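Local coordinates for sulfonate ABC transporter, periplasmic sulfonate-binding protein SsuA (Methylobacillus flagellatus, PDB 3UIF), which probably binds sulfonates in the periplasm and hands them to an ABC transporter for uptake, at residues Ser135-Leu138 / Gln139-Leu143. Numbering follows the deposited sequence.
Sequences SNLL and QSEGL
Ser135 O takes the amide N of Gln139 at 2.9 Å, a regular i to i+4 bond in the last turns of helix 130-140. The Gln139 chain bends at chi2 and runs back along the helix toward Ser135 and Asn136. Asn136 O receives Ser140 N at 2.7 Å, and the next bond of the series, Glu141 N to Leu137 O, is already far from straight. At Leu137 the carbonyl oxygen is shared: Ser140 OG folds back on it, and Glu141 N approaches at 3.2 Å with an N-H...O angle of 136°. The hydroxyl gets there because a chi1 of 75° sets OG in the cleft flanked by the amide and carbonyl of Ser140, from where it reaches back to the preceding turn. The Leu137 and Glu141 side chains leave the helix end together and run abreast, and Leu137 CD1 passes 4.1 Å from Glu141 OE1; the other carboxylate oxygen, OE2, forms a salt bridge with Lys115. Leu138 O also has two donors, Leu143 N at 2.8 Å and Glu141 N, which come from opposite faces of its carbonyl plane, neither on a lone pair. The bond from Leu143, together with Gly142 N to Gln139 O, defines a Schellman motif, with Gly142 as the C-prime residue at positive phi (70°). This reversal brings Leu143 back beside Leu138, with Leu138 CB 4.4 Å from Leu143 CB, as the apolar contact across the helix end. Leu138 also packs on Ile114 and Phe148, whereas Asn136 and Ser140 touch Trp198. The capped end thus closes the helix of a beta-alpha-beta unit, between strand 121-124 and strand 149-151, the latter at the edge of the five-stranded mixed sheet.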
ATOM      1  N   SER A 135      15.472  -1.823   4.255  1.00 49.02           N
ATOM      2  CA  SER A 135      16.121  -1.428   5.490  1.00 50.81           C
ATOM      3  C   SER A 135      15.927  -2.470   6.608  1.00 51.09           C
ATOM      4  O   SER A 135      16.895  -2.849   7.282  1.00 52.78           O
ATOM      5  CB  SER A 135      15.636  -0.048   5.920  1.00 50.96           C
ATOM      6  OG  SER A 135      16.115   0.237   7.214  1.00 52.66           O
ATOM      7  N   ASN A 136      14.686  -2.936   6.780  1.00 49.44           N
ATOM      8  CA  ASN A 136      14.371  -4.023   7.697  1.00 49.81           C
ATOM      9  C   ASN A 136      15.221  -5.266   7.473  1.00 50.68           C
ATOM     10  O   ASN A 136      15.815  -5.818   8.403  1.00 52.40           O
ATOM     11  CB  ASN A 136      12.913  -4.437   7.529  1.00 47.90           C
ATOM     12  CG  ASN A 136      11.941  -3.402   8.047  1.00 47.33           C
ATOM     13  OD1 ASN A 136      10.751  -3.660   8.102  1.00 46.46           O
ATOM     14  ND2 ASN A 136      12.438  -2.225   8.408  1.00 48.46           N
ATOM     15  N   LEU A 137      15.241  -5.717   6.225  1.00 49.57           N
ATOM     16  CA  LEU A 137      16.004  -6.882   5.837  1.00 50.36           C
ATOM     17  C   LEU A 137      17.468  -6.693   6.195  1.00 52.67           C
ATOM     18  O   LEU A 137      18.092  -7.610   6.746  1.00 54.08           O
ATOM     19  CB  LEU A 137      15.818  -7.161   4.346  1.00 49.29           C
ATOM     20  CG  LEU A 137      16.739  -8.165   3.648  1.00 50.37           C
ATOM     21  CD1 LEU A 137      16.629  -9.557   4.269  1.00 50.71           C
ATOM     22  CD2 LEU A 137      16.414  -8.189   2.160  1.00 46.51           C
ATOM     23  N   LEU A 138      18.012  -5.508   5.912  1.00 53.04           N
ATOM     24  CA  LEU A 138      19.405  -5.217   6.272  1.00 55.51           C
ATOM     25  C   LEU A 138      19.610  -5.317   7.773  1.00 57.00           C
ATOM     26  O   LEU A 138      20.534  -5.985   8.236  1.00 59.03           O
ATOM     27  CB  LEU A 138      19.847  -3.843   5.764  1.00 55.87           C
ATOM     28  CG  LEU A 138      19.838  -3.602   4.251  1.00 54.42           C
ATOM     29  CD1 LEU A 138      20.582  -2.320   3.923  1.00 56.14           C
ATOM     30  CD2 LEU A 138      20.424  -4.775   3.485  1.00 55.21           C
ATOM     31  N   GLN A 139      18.726  -4.672   8.526  1.00 56.31           N
ATOM     32  CA  GLN A 139      18.762  -4.706   9.982  1.00 58.30           C
ATOM     33  C   GLN A 139      18.715  -6.143  10.483  1.00 58.50           C
ATOM     34  O   GLN A 139      19.492  -6.528  11.349  1.00 60.63           O
ATOM     35  CB  GLN A 139      17.575  -3.938  10.538  1.00 57.06           C
ATOM     36  CG  GLN A 139      17.890  -3.043  11.721  1.00 62.09           C
ATOM     37  CD  GLN A 139      16.991  -1.813  11.739  1.00 62.99           C
ATOM     38  OE1 GLN A 139      17.337  -0.776  12.322  1.00 65.23           O
ATOM     39  NE2 GLN A 139      15.839  -1.912  11.073  1.00 60.88           N
ATOM     40  N   SER A 140      17.809  -6.933   9.907  1.00 56.45           N
ATOM     41  CA  SER A 140      17.603  -8.327  10.305  1.00 57.03           C
ATOM     42  C   SER A 140      18.885  -9.133  10.236  1.00 58.79           C
ATOM     43  O   SER A 140      19.088 -10.027  11.057  1.00 60.81           O
ATOM     44  CB  SER A 140      16.519  -9.003   9.446  1.00 54.40           C
ATOM     45  OG  SER A 140      16.998  -9.323   8.143  1.00 54.40           O
ATOM     46  N   GLU A 141      19.744  -8.830   9.259  1.00 58.74           N
ATOM     47  CA  GLU A 141      20.966  -9.618   9.062  1.00 61.11           C
ATOM     48  C   GLU A 141      22.229  -8.841   9.455  1.00 63.16           C
ATOM     49  O   GLU A 141      23.351  -9.240   9.124  1.00 64.46           O
ATOM     50  CB  GLU A 141      21.016 -10.228   7.648  1.00 59.70           C
ATOM     51  CG  GLU A 141      19.727 -10.991   7.292  1.00 57.72           C
ATOM     52  CD  GLU A 141      19.923 -12.283   6.476  1.00 61.25           C
ATOM     53  OE1 GLU A 141      19.041 -12.599   5.620  1.00 59.77           O
ATOM     54  OE2 GLU A 141      20.936 -12.999   6.697  1.00 63.06           O
ATOM     55  N   GLY A 142      22.023  -7.749  10.199  1.00 63.29           N
ATOM     56  CA  GLY A 142      23.097  -6.976  10.826  1.00 65.68           C
ATOM     57  C   GLY A 142      23.943  -6.215   9.831  1.00 66.27           C
ATOM     58  O   GLY A 142      25.169  -6.186   9.935  1.00 68.60           O
ATOM     59  N   LEU A 143      23.282  -5.606   8.855  1.00 64.25           N
ATOM     60  CA  LEU A 143      23.958  -4.861   7.803  1.00 64.59           C
ATOM     61  C   LEU A 143      23.360  -3.473   7.701  1.00 63.94           C
ATOM     62  O   LEU A 143      22.307  -3.199   8.297  1.00 62.77           O
ATOM     63  CB  LEU A 143      23.787  -5.570   6.462  1.00 62.85           C
ATOM     64  CG  LEU A 143      24.157  -7.044   6.360  1.00 63.40           C
ATOM     65  CD1 LEU A 143      23.699  -7.579   5.013  1.00 61.30           C
ATOM     66  CD2 LEU A 143      25.661  -7.239   6.555  1.00 66.94           C
TER